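Local coordinates for protein galactose-1-phosphate uridylyltransferase (Bacillus cereus, PDB 4QVU) that is of unknown function but has a HIT-like fold, binds zinc, and may be related to the hexose-1-phosphate uridylyltransferases, at residues H111-G116 and G200-N205. Sequence-based numbering, arbitrary orientation.
Sequences HGPFSG and GCSSYN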
loop_
_atom_site.group_PDB
_atom_site.type_symbol
_atom_site.label_atom_id
_atom_site.label_comp_id
_atom_site.label_asym_id
_atom_site.label_seq_id
_atom_site.Cartn_x
_atom_site.Cartn_y
_atom_site.Cartn_z
ATOM N N HIS A 111 -17.635 -10.286 -16.031
ATOM C CA HIS A 111 -18.313 -11.580 -15.967
ATOM C C HIS A 111 -18.708 -11.882 -14.539
ATOM O O HIS A 111 -17.873 -11.795 -13.642
ATOM C CB HIS A 111 -17.430 -12.700 -16.532
ATOM C CG HIS A 111 -18.087 -14.048 -16.537
ATOM N ND1 HIS A 111 -18.040 -14.882 -15.429
ATOM C CD2 HIS A 111 -18.769 -14.676 -17.524
ATOM C CE1 HIS A 111 -18.709 -15.972 -15.769
ATOM N NE2 HIS A 111 -19.168 -15.894 -17.018
ATOM N N GLY A 112 -19.967 -12.248 -14.347
ATOM C CA GLY A 112 -20.501 -12.606 -13.041
ATOM C C GLY A 112 -21.180 -11.464 -12.307
ATOM O O GLY A 112 -21.045 -10.298 -12.704
ATOM N N PRO A 113 -21.899 -11.768 -11.198
ATOM C CA PRO A 113 -22.651 -10.710 -10.507
ATOM C C PRO A 113 -21.789 -9.772 -9.651
ATOM O O PRO A 113 -22.347 -8.814 -9.096
ATOM C CB PRO A 113 -23.613 -11.498 -9.614
ATOM C CG PRO A 113 -22.925 -12.796 -9.363
ATOM C CD PRO A 113 -22.184 -13.102 -10.621
ATOM N N PHE A 114 -20.463 -10.022 -9.527
ATOM C CA PHE A 114 -19.611 -9.172 -8.680
ATOM C C PHE A 114 -18.498 -8.477 -9.483
ATOM O O PHE A 114 -17.530 -7.997 -8.885
ATOM C CB PHE A 114 -18.998 -9.988 -7.531
ATOM C CG PHE A 114 -20.026 -10.731 -6.714
ATOM C CD1 PHE A 114 -21.015 -10.044 -6.017
ATOM C CD2 PHE A 114 -19.989 -12.114 -6.615
ATOM C CE1 PHE A 114 -21.971 -10.731 -5.265
ATOM C CE2 PHE A 114 -20.931 -12.799 -5.844
ATOM C CZ PHE A 114 -21.916 -12.102 -5.176
ATOM N N SER A 115 -18.684 -8.347 -10.816
ATOM C CA SER A 115 -17.730 -7.700 -11.727
ATOM C C SER A 115 -18.092 -6.233 -11.996
ATOM O O SER A 115 -17.199 -5.429 -12.266
ATOM C CB SER A 115 -17.651 -8.455 -13.055
ATOM O OG SER A 115 -18.906 -8.548 -13.711
ATOM N N GLY A 116 -19.382 -5.910 -11.923
ATOM C CA GLY A 116 -19.905 -4.576 -12.192
ATOM C C GLY A 116 -20.551 -4.436 -13.562
ATOM O O GLY A 116 -20.754 -3.317 -14.040
ATOM N N GLY A 200 -13.828 -22.036 -6.754
ATOM C CA GLY A 200 -14.803 -21.491 -7.698
ATOM C C GLY A 200 -15.105 -20.049 -7.357
ATOM O O GLY A 200 -15.538 -19.762 -6.238
ATOM N N CYS A 201 -14.879 -19.130 -8.307
ATOM C CA CYS A 201 -15.018 -17.706 -8.031
ATOM C C CYS A 201 -16.244 -17.053 -8.748
ATOM O O CYS A 201 -16.700 -16.001 -8.280
ATOM C CB CYS A 201 -13.729 -16.990 -8.402
ATOM S SG CYS A 201 -13.643 -15.281 -7.834
ATOM N N SER A 202 -16.768 -17.646 -9.839
ATOM C CA SER A 202 -17.966 -17.229 -10.611
ATOM C C SER A 202 -17.859 -15.828 -11.287
ATOM O O SER A 202 -18.543 -15.621 -12.294
ATOM C CB SER A 202 -19.229 -17.232 -9.746
ATOM O OG SER A 202 -19.335 -16.096 -8.901
ATOM N N SER A 203 -17.070 -14.877 -10.731
ATOM C CA SER A 203 -16.921 -13.522 -11.283
ATOM C C SER A 203 -15.465 -13.143 -11.549
ATOM O O SER A 203 -14.576 -13.444 -10.740
ATOM C CB SER A 203 -17.523 -12.469 -10.355
ATOM O OG SER A 203 -18.913 -12.650 -10.160
ATOM N N TYR A 204 -15.238 -12.414 -12.658
ATOM C CA TYR A 204 -13.923 -11.910 -13.031
ATOM C C TYR A 204 -14.050 -10.739 -13.985
ATOM O O TYR A 204 -15.118 -10.482 -14.548
ATOM C CB TYR A 204 -13.037 -13.015 -13.672
ATOM C CG TYR A 204 -13.515 -13.512 -15.024
ATOM C CD1 TYR A 204 -13.082 -12.915 -16.202
ATOM C CD2 TYR A 204 -14.375 -14.605 -15.125
ATOM C CE1 TYR A 204 -13.517 -13.364 -17.446
ATOM C CE2 TYR A 204 -14.804 -15.075 -16.362
ATOM C CZ TYR A 204 -14.372 -14.452 -17.524
ATOM O OH TYR A 204 -14.789 -14.902 -18.758
ATOM N N ASN A 205 -12.920 -10.079 -14.219
ATOM C CA ASN A 205 -12.768 -9.005 -15.181
ATOM C C ASN A 205 -11.566 -9.232 -16.054
ATOM O O ASN A 205 -10.550 -9.759 -15.583
ATOM C CB ASN A 205 -12.606 -7.655 -14.486
ATOM C CG ASN A 205 -13.812 -7.037 -13.850
ATOM O OD1 ASN A 205 -13.804 -6.750 -12.667
ATOM N ND2 ASN A 205 -14.804 -6.666 -14.626
#
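His111 and Tyr204 form an antiparallel hydrogen-bonded pair. Two backbone bonds join them: His111 N to Tyr204 O at 2.9 Å, and Tyr204 N to His111 O, also at 2.9 Å. The same His111 O also receives a CA-H...O contact from Ser203 CA.

The two side chains lie on one face of the sheet. His111 CB sits over one face of the Tyr204 ring, 3.7 Å from its centroid, as a CH-pi contact. The imidazole then slides off the phenol. The planes are near parallel, at 21°, but the rings barely overlap. With CG anti to the backbone N (chi1 -178°), the imidazole reaches back along 200-205, where ND1 makes a weak hydrogen bond of 3.3 Å to Ser202 O. Tyr204 OH is bonded to Lys109, and helix 179-195 packs on the Tyr204 side chain.

This pair joins strand 104-111 to strand 203-211 near one end of each. The two strands are neighbours in the antiparallel sheet of the HIT-like fold, one from the N-terminal and one from the C-terminal DUF4931 region.

Past His111 the chain enters a type I turn, Gly112 to Ser115. The Ser203 hydroxyl reaches into this turn and accepts a hydrogen bond from Phe114 N, with OG 3.1 Å from that nitrogen. Pro113 CD packs against the same oxygen. Within the turn, Ser115 OG donates to Gly112 O at 2.9 Å.

Ser115 CB rests against Tyr204 O and Asn205 ND2. Asn205 OD1 is hydrogen-bonded to Arg222 and ND2 to Lys109 O. Phe114 packs against Phe114 of a second subunit.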